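Local coordinates for NUDIX hydrolase (Alicyclobacillus acidocaldarius subsp. acidocaldarius, PDB 3QSJ), which probably hydrolyses phosphorus-containing anhydride bonds, as Nudix enzymes generally do, and holds a calcium ion where magnesium or manganese is the likely working cofactor, at residues Ile24-Ala32 / Pro39-Gly47; Leu105-Cys114 / Gly165-Glu173. One frame throughout, in Å; residues are numbered along the deposited sequence. Where two conformers were deposited one is given.

Interaction 1: Ile24-Ala32 / Pro39-Gly47; sequences IEVLVVRRA and PGFVAFPGG. With CA (calcium ion), chain B.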
ATOM      1  N   ILE A  24       2.774 -17.086   1.618  1.00 20.81           N
ATOM      2  CA  ILE A  24       2.757 -15.752   1.021  1.00 18.52           C
ATOM      3  C   ILE A  24       3.716 -14.854   1.802  1.00 20.43           C
ATOM      4  O   ILE A  24       3.713 -14.859   3.040  1.00 20.96           O
ATOM      5  CB  ILE A  24       1.323 -15.191   1.047  1.00 21.19           C
ATOM      6  CG1 ILE A  24       0.420 -16.042   0.133  1.00 22.05           C
ATOM      7  CG2 ILE A  24       1.337 -13.708   0.624  1.00 24.94           C
ATOM      8  CD1 ILE A  24      -1.109 -15.756   0.155  1.00 21.62           C
ATOM      9  N   GLU A  25       4.455 -14.010   1.077  1.00 19.46           N
ATOM     10  CA  GLU A  25       5.319 -12.989   1.652  1.00 18.91           C
ATOM     11  C   GLU A  25       4.716 -11.656   1.300  1.00 20.78           C
ATOM     12  O   GLU A  25       4.044 -11.554   0.282  1.00 16.98           O
ATOM     13  CB  GLU A  25       6.739 -13.089   1.078  1.00 19.22           C
ATOM     14  CG  GLU A  25       7.358 -14.372   1.579  1.00 20.37           C
ATOM     15  CD  GLU A  25       8.674 -14.781   0.979  1.00 19.81           C
ATOM     16  OE1 GLU A  25       9.197 -14.041   0.106  1.00 21.87           O
ATOM     17  OE2 GLU A  25       9.199 -15.839   1.417  1.00 22.12           O
ATOM     18  N   VAL A  26       5.014 -10.616   2.094  1.00 17.07           N
ATOM     19  CA  VAL A  26       4.364  -9.295   1.946  1.00 15.36           C
ATOM     20  C   VAL A  26       5.373  -8.201   2.269  1.00 19.25           C
ATOM     21  O   VAL A  26       6.268  -8.451   3.083  1.00 20.26           O
ATOM     22  CB  VAL A  26       3.108  -9.251   2.876  1.00 17.46           C
ATOM     23  CG1 VAL A  26       3.460  -9.472   4.374  1.00 17.45           C
ATOM     24  CG2 VAL A  26       2.292  -7.973   2.662  1.00 16.96           C
ATOM     25  N   LEU A  27       5.221  -6.992   1.680  1.00 16.91           N
ATOM     26  CA  LEU A  27       6.119  -5.897   1.959  1.00 17.16           C
ATOM     27  C   LEU A  27       5.589  -5.162   3.183  1.00 18.94           C
ATOM     28  O   LEU A  27       4.426  -4.687   3.220  1.00 18.01           O
ATOM     29  CB  LEU A  27       6.177  -4.914   0.774  1.00 16.80           C
ATOM     30  CG  LEU A  27       7.066  -5.304  -0.387  1.00 22.80           C
ATOM     31  CD1 LEU A  27       6.919  -4.281  -1.501  1.00 22.75           C
ATOM     32  CD2 LEU A  27       8.563  -5.337   0.063  1.00 22.77           C
ATOM     33  N   VAL A  28       6.431  -5.042   4.167  0.55 16.54           N
ATOM     34  CA  VAL A  28       6.028  -4.278   5.340  0.55 15.07           C
ATOM     35  C   VAL A  28       7.078  -3.244   5.576  0.55 18.86           C
ATOM     36  O   VAL A  28       8.218  -3.382   5.103  0.55 18.22           O
ATOM     37  CB  VAL A  28       5.783  -5.152   6.600  0.55 19.37           C
ATOM     38  CG1 VAL A  28       4.536  -6.027   6.437  0.55 19.49           C
ATOM     39  CG2 VAL A  28       7.012  -5.999   6.950  0.55 18.71           C
ATOM     40  N   VAL A  29       6.711  -2.220   6.341  1.00 17.72           N
ATOM     41  CA  VAL A  29       7.649  -1.159   6.733  1.00 18.48           C
ATOM     42  C   VAL A  29       7.539  -0.911   8.238  1.00 21.12           C
ATOM     43  O   VAL A  29       6.520  -1.250   8.841  1.00 20.93           O
ATOM     44  CB  VAL A  29       7.393   0.136   5.946  1.00 22.13           C
ATOM     45  CG1 VAL A  29       7.565  -0.123   4.418  1.00 21.97           C
ATOM     46  CG2 VAL A  29       6.005   0.721   6.261  1.00 22.04           C
ATOM     47  N   ARG A  30       8.578  -0.320   8.855  1.00 17.83           N
ATOM     48  CA  ARG A  30       8.442   0.041  10.267  1.00 18.67           C
ATOM     49  C   ARG A  30       8.721   1.525  10.431  1.00 22.90           C
ATOM     50  O   ARG A  30       9.730   2.011   9.945  1.00 22.45           O
ATOM     51  CB  ARG A  30       9.403  -0.781  11.147  1.00 21.35           C
ATOM     52  CG  ARG A  30       9.284  -0.323  12.623  1.00 24.02           C
ATOM     53  CD  ARG A  30      10.093  -1.189  13.559  1.00 26.30           C
ATOM     54  NE  ARG A  30      11.523  -1.151  13.258  1.00 26.28           N
ATOM     55  CZ  ARG A  30      12.396  -1.909  13.901  1.00 47.42           C
ATOM     56  NH1 ARG A  30      11.998  -2.687  14.898  1.00 40.37           N
ATOM     57  NH2 ARG A  30      13.676  -1.891  13.561  1.00 37.27           N
ATOM     58  N   ARG A  31       7.821   2.236  11.098  1.00 21.74           N
ATOM     59  CA  ARG A  31       7.996   3.671  11.442  1.00 21.21           C
ATOM     60  C   ARG A  31       9.162   3.855  12.386  1.00 23.77           C
ATOM     61  O   ARG A  31       9.294   3.125  13.369  1.00 22.91           O
ATOM     62  CB  ARG A  31       6.718   4.233  12.081  1.00 18.86           C
ATOM     63  CG  ARG A  31       5.560   4.168  11.120  1.00 26.35           C
ATOM     64  CD  ARG A  31       4.253   4.465  11.811  1.00 23.48           C
ATOM     65  NE  ARG A  31       4.158   5.886  12.101  1.00 28.92           N
ATOM     66  CZ  ARG A  31       3.736   6.798  11.232  1.00 46.11           C
ATOM     67  NH1 ARG A  31       3.402   6.444   9.997  1.00 39.28           N
ATOM     68  NH2 ARG A  31       3.675   8.071  11.579  1.00 41.91           N
ATOM     69  N   ALA A  32      10.043   4.809  12.080  1.00 20.14           N
ATOM     70  CA  ALA A  32      11.212   5.091  12.926  1.00 20.41           C
ATOM     71  C   ALA A  32      10.780   5.513  14.365  1.00 24.84           C
ATOM     72  O   ALA A  32       9.717   6.108  14.551  1.00 23.27           O
ATOM     73  CB  ALA A  32      12.036   6.210  12.302  1.00 21.47           C
ATOM     74  N   PRO A  39       5.444   5.682  16.623  1.00 20.37           N
ATOM     75  CA  PRO A  39       6.839   5.218  16.396  1.00 19.02           C
ATOM     76  C   PRO A  39       6.934   3.737  16.670  1.00 23.14           C
ATOM     77  O   PRO A  39       6.257   3.232  17.602  1.00 22.07           O
ATOM     78  CB  PRO A  39       7.675   6.022  17.414  1.00 22.17           C
ATOM     79  CG  PRO A  39       6.686   6.524  18.402  1.00 27.26           C
ATOM     80  CD  PRO A  39       5.362   6.647  17.733  1.00 21.60           C
ATOM     81  N   GLY A  40       7.713   3.047  15.831  1.00 21.84           N
ATOM     82  CA  GLY A  40       8.020   1.622  15.971  1.00 22.37           C
ATOM     83  C   GLY A  40       6.937   0.706  15.449  1.00 23.77           C
ATOM     84  O   GLY A  40       7.107  -0.506  15.488  1.00 22.76           O
ATOM     85  N   PHE A  41       5.817   1.250  15.042  1.00 19.68           N
ATOM     86  CA  PHE A  41       4.725   0.394  14.522  1.00 20.14           C
ATOM     87  C   PHE A  41       5.095  -0.220  13.155  1.00 21.82           C
ATOM     88  O   PHE A  41       5.730   0.466  12.317  1.00 19.66           O
ATOM     89  CB  PHE A  41       3.413   1.177  14.356  1.00 22.04           C
ATOM     90  CG  PHE A  41       2.536   1.233  15.587  1.00 22.92           C
ATOM     91  CD1 PHE A  41       1.234   0.749  15.554  1.00 25.95           C
ATOM     92  CD2 PHE A  41       3.029   1.726  16.795  1.00 24.06           C
ATOM     93  CE1 PHE A  41       0.414   0.813  16.693  1.00 27.44           C
ATOM     94  CE2 PHE A  41       2.211   1.782  17.942  1.00 26.71           C
ATOM     95  CZ  PHE A  41       0.917   1.306  17.885  1.00 25.60           C
ATOM     96  N   VAL A  42       4.709  -1.472  12.939  0.54 17.06           N
ATOM     97  CA  VAL A  42       4.890  -2.101  11.636  0.54 16.24           C
ATOM     98  C   VAL A  42       3.573  -1.882  10.898  0.54 21.14           C
ATOM     99  O   VAL A  42       2.507  -1.797  11.529  0.54 21.58           O
ATOM    100  CB  VAL A  42       5.304  -3.596  11.703  0.54 18.73           C
ATOM    101  CG1 VAL A  42       6.717  -3.747  12.307  0.54 16.59           C
ATOM    102  CG2 VAL A  42       4.282  -4.444  12.483  0.54 19.84           C
ATOM    103  N   ALA A  43       3.645  -1.737   9.568  1.00 20.32           N
ATOM    104  CA  ALA A  43       2.482  -1.532   8.737  1.00 19.90           C
ATOM    105  C   ALA A  43       2.810  -1.815   7.273  1.00 19.05           C
ATOM    106  O   ALA A  43       3.915  -2.207   6.901  1.00 19.18           O
ATOM    107  CB  ALA A  43       2.003  -0.072   8.883  1.00 22.00           C
ATOM    108  N   PHE A  44       1.820  -1.588   6.450  1.00 17.13           N
ATOM    109  CA  PHE A  44       2.046  -1.686   5.025  1.00 16.11           C
ATOM    110  C   PHE A  44       2.187  -0.239   4.521  1.00 16.04           C
ATOM    111  O   PHE A  44       1.725   0.698   5.176  1.00 18.00           O
ATOM    112  CB  PHE A  44       0.845  -2.352   4.328  1.00 18.81           C
ATOM    113  CG  PHE A  44       0.467  -3.690   4.940  1.00 19.31           C
ATOM    114  CD1 PHE A  44       1.351  -4.773   4.897  1.00 18.43           C
ATOM    115  CD2 PHE A  44      -0.760  -3.855   5.583  1.00 20.73           C
ATOM    116  CE1 PHE A  44       1.026  -5.980   5.520  1.00 21.12           C
ATOM    117  CE2 PHE A  44      -1.082  -5.062   6.209  1.00 22.97           C
ATOM    118  CZ  PHE A  44      -0.188  -6.109   6.188  1.00 22.02           C
ATOM    119  N   PRO A  45       2.765  -0.033   3.334  1.00 14.69           N
ATOM    120  CA  PRO A  45       2.865   1.332   2.795  1.00 16.54           C
ATOM    121  C   PRO A  45       1.493   1.948   2.612  1.00 17.96           C
ATOM    122  O   PRO A  45       0.535   1.240   2.266  1.00 16.86           O
ATOM    123  CB  PRO A  45       3.564   1.118   1.416  1.00 18.75           C
ATOM    124  CG  PRO A  45       4.358  -0.157   1.603  1.00 21.12           C
ATOM    125  CD  PRO A  45       3.388  -1.031   2.429  1.00 15.65           C
ATOM    126  N   GLY A  46       1.375   3.234   2.888  1.00 14.97           N
ATOM    127  CA  GLY A  46       0.066   3.884   2.763  1.00 15.62           C
ATOM    128  C   GLY A  46       0.064   5.289   3.296  1.00 20.06           C
ATOM    129  O   GLY A  46       1.104   5.807   3.719  1.00 20.32           O
ATOM    130  N   GLY A  47      -1.082   5.926   3.280  1.00 15.58           N
ATOM    131  CA  GLY A  47      -1.137   7.271   3.829  1.00 16.18           C
ATOM    132  C   GLY A  47      -2.378   7.991   3.380  1.00 17.81           C
ATOM    133  O   GLY A  47      -3.262   7.416   2.738  1.00 16.65           O
TER
HETATM  134 CA    CA B 230       3.081   7.027   3.732  1.00 19.08          CA
HETATM  135  O   HOH W   1       2.313   8.992   4.714  1.00 28.03           O
HETATM  136  O   HOH W   2       4.695   8.213   2.265  1.00 25.92           O

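Interaction 2: Leu105-Cys114 / Gly165-Glu173; sequences LAPDEQADLC and GEPRLHGAE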
ATOM      1  N   LEU A 105      12.135   2.993  -9.335  1.00 25.99           N
ATOM      2  CA  LEU A 105      12.468   4.407  -9.493  1.00 26.72           C
ATOM      3  C   LEU A 105      13.916   4.560  -9.076  1.00 30.82           C
ATOM      4  O   LEU A 105      14.386   3.884  -8.160  1.00 29.99           O
ATOM      5  CB  LEU A 105      11.594   5.251  -8.530  1.00 26.40           C
ATOM      6  CG  LEU A 105      10.104   5.271  -8.826  1.00 29.09           C
ATOM      7  CD1 LEU A 105       9.352   5.817  -7.602  1.00 29.07           C
ATOM      8  CD2 LEU A 105       9.814   6.134 -10.084  1.00 31.70           C
ATOM      9  N   ALA A 106      14.627   5.463  -9.731  1.00 27.37           N
ATOM     10  CA  ALA A 106      15.988   5.772  -9.344  1.00 27.91           C
ATOM     11  C   ALA A 106      15.884   6.547  -7.994  1.00 29.90           C
ATOM     12  O   ALA A 106      14.850   7.172  -7.735  1.00 28.40           O
ATOM     13  CB  ALA A 106      16.639   6.663 -10.404  1.00 29.68           C
ATOM     14  N   PRO A 107      16.925   6.513  -7.144  1.00 29.34           N
ATOM     15  CA  PRO A 107      16.887   7.286  -5.884  1.00 28.99           C
ATOM     16  C   PRO A 107      16.387   8.718  -6.058  1.00 32.94           C
ATOM     17  O   PRO A 107      15.553   9.158  -5.270  1.00 31.53           O
ATOM     18  CB  PRO A 107      18.352   7.281  -5.424  1.00 31.84           C
ATOM     19  CG  PRO A 107      18.926   6.062  -6.004  1.00 36.77           C
ATOM     20  CD  PRO A 107      18.223   5.815  -7.307  1.00 32.40           C
ATOM     21  N   ASP A 108      16.862   9.433  -7.121  1.00 29.94           N
ATOM     22  CA  ASP A 108      16.479  10.842  -7.370  1.00 30.46           C
ATOM     23  C   ASP A 108      15.004  11.020  -7.711  1.00 31.34           C
ATOM     24  O   ASP A 108      14.414  12.013  -7.317  1.00 31.30           O
ATOM     25  CB  ASP A 108      17.337  11.466  -8.468  1.00 32.87           C
ATOM     26  CG  ASP A 108      18.598  12.175  -7.993  1.00 52.12           C
ATOM     27  OD1 ASP A 108      18.879  12.148  -6.766  1.00 53.75           O
ATOM     28  OD2 ASP A 108      19.304  12.763  -8.844  1.00 61.36           O
ATOM     29  N   GLU A 109      14.406  10.062  -8.424  1.00 27.84           N
ATOM     30  CA  GLU A 109      12.979  10.147  -8.783  1.00 25.20           C
ATOM     31  C   GLU A 109      12.192   9.868  -7.533  1.00 25.25           C
ATOM     32  O   GLU A 109      11.200  10.534  -7.295  1.00 26.46           O
ATOM     33  CB  GLU A 109      12.605   9.120  -9.870  1.00 25.99           C
ATOM     34  CG  GLU A 109      13.404   9.308 -11.157  1.00 34.67           C
ATOM     35  CD  GLU A 109      13.154   8.267 -12.217  1.00 45.04           C
ATOM     36  OE1 GLU A 109      13.290   7.060 -11.911  1.00 33.91           O
ATOM     37  OE2 GLU A 109      12.821   8.661 -13.357  1.00 41.60           O
ATOM     38  N   GLN A 110      12.634   8.883  -6.713  1.00 24.13           N
ATOM     39  CA  GLN A 110      11.928   8.622  -5.429  1.00 22.69           C
ATOM     40  C   GLN A 110      12.042   9.872  -4.551  1.00 25.14           C
ATOM     41  O   GLN A 110      11.071  10.279  -3.935  1.00 25.18           O
ATOM     42  CB  GLN A 110      12.488   7.391  -4.692  1.00 21.14           C
ATOM     43  CG  GLN A 110      11.754   7.060  -3.391  1.00 22.23           C
ATOM     44  CD  GLN A 110      12.299   5.831  -2.691  1.00 23.21           C
ATOM     45  OE1 GLN A 110      13.324   5.225  -3.098  1.00 23.33           O
ATOM     46  NE2 GLN A 110      11.635   5.420  -1.628  1.00 20.29           N
ATOM     47  N   ALA A 111      13.208  10.491  -4.505  1.00 25.18           N
ATOM     48  CA  ALA A 111      13.372  11.716  -3.692  1.00 24.65           C
ATOM     49  C   ALA A 111      12.390  12.805  -4.136  1.00 29.27           C
ATOM     50  O   ALA A 111      11.738  13.427  -3.286  1.00 30.18           O
ATOM     51  CB  ALA A 111      14.810  12.233  -3.796  1.00 26.24           C
ATOM     52  N   ASP A 112      12.263  13.012  -5.468  1.00 30.27           N
ATOM     53  CA  ASP A 112      11.344  13.978  -6.088  1.00 31.40           C
ATOM     54  C   ASP A 112       9.878  13.652  -5.775  1.00 33.00           C
ATOM     55  O   ASP A 112       9.088  14.569  -5.573  1.00 30.59           O
ATOM     56  CB  ASP A 112      11.545  14.012  -7.614  1.00 34.54           C
ATOM     57  CG  ASP A 112      12.743  14.834  -8.046  1.00 48.08           C
ATOM     58  OD1 ASP A 112      13.407  15.429  -7.169  1.00 48.70           O
ATOM     59  OD2 ASP A 112      13.029  14.866  -9.260  1.00 55.30           O
ATOM     60  N   LEU A 113       9.513  12.356  -5.735  1.00 29.80           N
ATOM     61  CA  LEU A 113       8.128  11.975  -5.397  1.00 28.05           C
ATOM     62  C   LEU A 113       7.832  12.281  -3.936  1.00 32.98           C
ATOM     63  O   LEU A 113       6.693  12.597  -3.607  1.00 32.06           O
ATOM     64  CB  LEU A 113       7.879  10.492  -5.623  1.00 27.07           C
ATOM     65  CG  LEU A 113       7.894   9.910  -7.013  1.00 30.61           C
ATOM     66  CD1 LEU A 113       7.097   8.592  -7.009  1.00 28.62           C
ATOM     67  CD2 LEU A 113       7.301  10.841  -8.053  1.00 32.38           C
ATOM     68  N   CYS A 114       8.854  12.206  -3.057  1.00 28.86           N
ATOM     69  CA  CYS A 114       8.663  12.489  -1.627  1.00 29.41           C
ATOM     70  C   CYS A 114       8.509  13.981  -1.272  1.00 39.29           C
ATOM     71  O   CYS A 114       8.135  14.323  -0.138  1.00 39.57           O
ATOM     72  CB  CYS A 114       9.713  11.784  -0.776  1.00 26.79           C
ATOM     73  SG  CYS A 114       9.634   9.973  -0.898  1.00 27.54           S
ATOM     74  N   GLY A 165      12.016  -6.230  -6.895  1.00 21.35           N
ATOM     75  CA  GLY A 165      13.248  -6.493  -6.174  1.00 22.65           C
ATOM     76  C   GLY A 165      13.018  -6.032  -4.741  1.00 24.79           C
ATOM     77  O   GLY A 165      11.902  -6.103  -4.191  1.00 24.01           O
ATOM     78  N   GLU A 166      14.067  -5.511  -4.139  1.00 22.22           N
ATOM     79  CA  GLU A 166      14.008  -5.079  -2.737  1.00 22.52           C
ATOM     80  C   GLU A 166      13.431  -3.663  -2.560  1.00 22.18           C
ATOM     81  O   GLU A 166      13.700  -2.779  -3.387  1.00 20.73           O
ATOM     82  CB  GLU A 166      15.414  -5.183  -2.081  1.00 24.82           C
ATOM     83  CG  GLU A 166      15.958  -6.612  -2.128  1.00 31.04           C
ATOM     84  CD  GLU A 166      15.108  -7.653  -1.413  1.00 31.01           C
ATOM     85  OE1 GLU A 166      14.379  -7.292  -0.463  1.00 30.12           O
ATOM     86  OE2 GLU A 166      15.186  -8.841  -1.789  1.00 37.79           O
ATOM     87  N   PRO A 167      12.691  -3.430  -1.449  1.00 19.78           N
ATOM     88  CA  PRO A 167      12.179  -2.052  -1.179  1.00 18.02           C
ATOM     89  C   PRO A 167      13.380  -1.156  -0.867  1.00 21.03           C
ATOM     90  O   PRO A 167      14.438  -1.636  -0.414  1.00 22.37           O
ATOM     91  CB  PRO A 167      11.314  -2.239   0.100  1.00 18.95           C
ATOM     92  CG  PRO A 167      11.851  -3.438   0.761  1.00 24.43           C
ATOM     93  CD  PRO A 167      12.333  -4.364  -0.366  1.00 21.10           C
ATOM     94  N   ARG A 168      13.267   0.122  -1.193  1.00 18.90           N
ATOM     95  CA  ARG A 168      14.350   1.069  -0.967  1.00 20.23           C
ATOM     96  C   ARG A 168      13.726   2.246  -0.259  1.00 22.57           C
ATOM     97  O   ARG A 168      12.771   2.844  -0.772  1.00 21.98           O
ATOM     98  CB  ARG A 168      14.964   1.521  -2.263  1.00 23.55           C
ATOM     99  CG  ARG A 168      16.323   2.221  -2.035  1.00 36.15           C
ATOM    100  CD  ARG A 168      16.915   2.889  -3.282  1.00 34.92           C
ATOM    101  NE  ARG A 168      15.955   3.838  -3.841  1.00 31.98           N
ATOM    102  CZ  ARG A 168      15.525   3.835  -5.096  1.00 48.32           C
ATOM    103  NH1 ARG A 168      16.058   3.003  -5.988  1.00 45.09           N
ATOM    104  NH2 ARG A 168      14.620   4.709  -5.489  1.00 32.21           N
ATOM    105  N   LEU A 169      14.331   2.623   0.867  1.00 20.78           N
ATOM    106  CA  LEU A 169      13.849   3.738   1.655  1.00 21.12           C
ATOM    107  C   LEU A 169      14.407   5.054   1.150  1.00 24.93           C
ATOM    108  O   LEU A 169      15.517   5.098   0.618  1.00 26.21           O
ATOM    109  CB  LEU A 169      14.259   3.543   3.147  1.00 21.69           C
ATOM    110  CG  LEU A 169      13.740   2.266   3.823  1.00 26.04           C
ATOM    111  CD1 LEU A 169      14.245   2.209   5.299  1.00 27.25           C
ATOM    112  CD2 LEU A 169      12.212   2.253   3.787  1.00 26.14           C
ATOM    113  N   HIS A 170      13.659   6.145   1.427  1.00 21.14           N
ATOM    114  CA  HIS A 170      14.060   7.527   1.198  1.00 21.68           C
ATOM    115  C   HIS A 170      13.809   8.235   2.510  1.00 27.15           C
ATOM    116  O   HIS A 170      12.711   8.109   3.070  1.00 26.39           O
ATOM    117  CB  HIS A 170      13.212   8.219   0.118  1.00 20.47           C
ATOM    118  CG  HIS A 170      13.522   9.694   0.050  1.00 23.79           C
ATOM    119  ND1 HIS A 170      14.672  10.158  -0.572  1.00 26.40           N
ATOM    120  CD2 HIS A 170      12.898  10.744   0.649  1.00 27.10           C
ATOM    121  CE1 HIS A 170      14.699  11.467  -0.362  1.00 27.39           C
ATOM    122  NE2 HIS A 170      13.675  11.868   0.392  1.00 27.59           N
ATOM    123  N   GLY A 171      14.770   9.009   2.982  1.00 27.33           N
ATOM    124  CA  GLY A 171      14.528   9.765   4.204  1.00 28.30           C
ATOM    125  C   GLY A 171      14.511   8.920   5.460  1.00 32.39           C
ATOM    126  O   GLY A 171      14.808   7.721   5.412  1.00 32.14           O
ATOM    127  N   ALA A 172      14.078   9.538   6.561  1.00 30.76           N
ATOM    128  CA  ALA A 172      14.128   8.997   7.927  1.00 30.88           C
ATOM    129  C   ALA A 172      12.814   8.522   8.544  1.00 33.18           C
ATOM    130  O   ALA A 172      12.852   7.963   9.637  1.00 32.29           O
ATOM    131  CB  ALA A 172      14.802  10.021   8.850  1.00 33.71           C
ATOM    132  N   GLU A 173      11.672   8.680   7.847  1.00 28.65           N
ATOM    133  CA  GLU A 173      10.381   8.289   8.406  1.00 27.48           C
ATOM    134  C   GLU A 173      10.238   6.828   8.748  1.00 28.21           C
ATOM    135  O   GLU A 173       9.662   6.505   9.795  1.00 26.65           O
ATOM    136  CB  GLU A 173       9.248   8.768   7.511  1.00 29.64           C
ATOM    137  CG  GLU A 173       8.924  10.201   7.921  1.00 46.25           C
ATOM    138  CD  GLU A 173       8.414  11.166   6.877  1.00 64.97           C
ATOM    139  OE1 GLU A 173       8.934  12.305   6.837  1.00 65.31           O
ATOM    140  OE2 GLU A 173       7.453  10.819   6.156  1.00 57.20           O
TER
HETATM  141  O   HOH W   3      16.018   8.616  -2.635  1.00 30.75           O

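Interaction 1: Ile24-Ala32 / Pro39-Gly47
Val29 and Ala43 form an antiparallel hydrogen-bonded pair in the beta hairpin that joins strand 24-31 to strand 42-48 in the mixed sheet of the Nudix fold. Val29 N gives its hydrogen to Ala43 O at 2.9 Å, and Ala43 N returns one to Val29 O at 3.0 Å. Arg30 and Val42 follow as a non-hydrogen-bonded pair, and Arg31 N to Phe41 O (3.0 Å) carries the ladder onward. At the mouth of the loop the Gly40 N bond to Arg31 O is more bent, its donor 47° above the carbonyl plane; Gly40, at phi 81°, makes a turn that most other residues would resist.

Beyond Ala43 the chain leaves the ladder, and the Phe44 ring takes over. Its CE1 meets Val26 CG2 at 3.7 Å and Val28 CG1 at 3.6 Å, while Leu27 O lies at the ring's edge, in its plane, where the C-H groups carry slight positive charge. Branched valines suit the extended backbone and put methyls beside CE1, oblique to the ring. Arg30 CG stands anti to the backbone N (chi1 177°), which lays the chain's CG and CD along Gly40 O before its NE forms a salt bridge with Asp175. Shortening Arg30 to an alanine is likely to leave Asp175 without its charged mate and to uncover Gly40 O.

Gly46 O binds the calcium ion at 2.3 Å, alongside two waters, Glu82 and Glu86. Strand 24-31 lies between strands 7-18 and 174-181 over much of its length; Phe44 reaches Thr12 and Val14 of the former, while Leu27, Val29 and Pro45 pack against helix 72-87, which supplies both glutamates.

Interaction 2: Leu105-Cys114 / Gly165-Glu173
Arg168 and Gln110 run side by side in opposite senses, and Arg168 bonds both ends of the glutamine amide. Gln110 is extended, with CG anti to the backbone N, and this carries its amide out from helix 107-113 to the loop. There OE1 accepts from Arg168 NH2 at 2.8 Å, with a weak bond from NE besides, and Gln110 NE2 donates to Arg168 O at 2.9 Å. The amide and guanidinium planes are 48° apart, and OE1 sits 24° out of the guanidinium plane. Arg168 bends at chi3 (56°), turning the guanidinium end-on to Leu105 O, which takes NH1 at 2.9 Å and NH2 at 2.8 Å, within the guanidinium plane. Pro107 lies against one guanidinium face, its N offset toward the rim; its ring packs well at a helix start and asks for no hydrogen bond.

One turn further along the helix, the His170 ring faces Ala111, whose CA makes a CH-pi contact 3.9 Å from the ring centroid. Alanine is small enough to let the ring lie close, and Cys114 CB approaches His170 CD2 obliquely at 3.6 Å. A water links His170 ND1 to Pro107 O.

Gln110 NE2 also bonds Glu85 O, so the neutral amide serves as both donor and acceptor among helix, loop and the metal-binding helix 72-87. The arginine's charge is shared over uncharged oxygens, which probably fixes the loop by direction more than by charge neutralisation.

How the interactions relate
Interaction 1 lies nearer the centre of the chain and is partly buried, with more than half of its touching residues in the interior; interaction 2 is farther out, with several touching residues exposed. Backbone ladder bonds and apolar side chains hold 24-32 to 39-47, whereas 105-114 and 165-173, which share no strand, depend on side chains bonding backbone oxygens and one another, with a histidine ring packed on the helix. Both contacts border helix 72-87, but interaction 1 adds a metal ligand of its own and interaction 2 stands back from the ion. They meet directly where Ala32 N probably bonds Glu173 O at 2.9 Å and Leu27 CD2 packs on Pro167 CG at 3.9 Å, placing the outer loop against the hairpin strand.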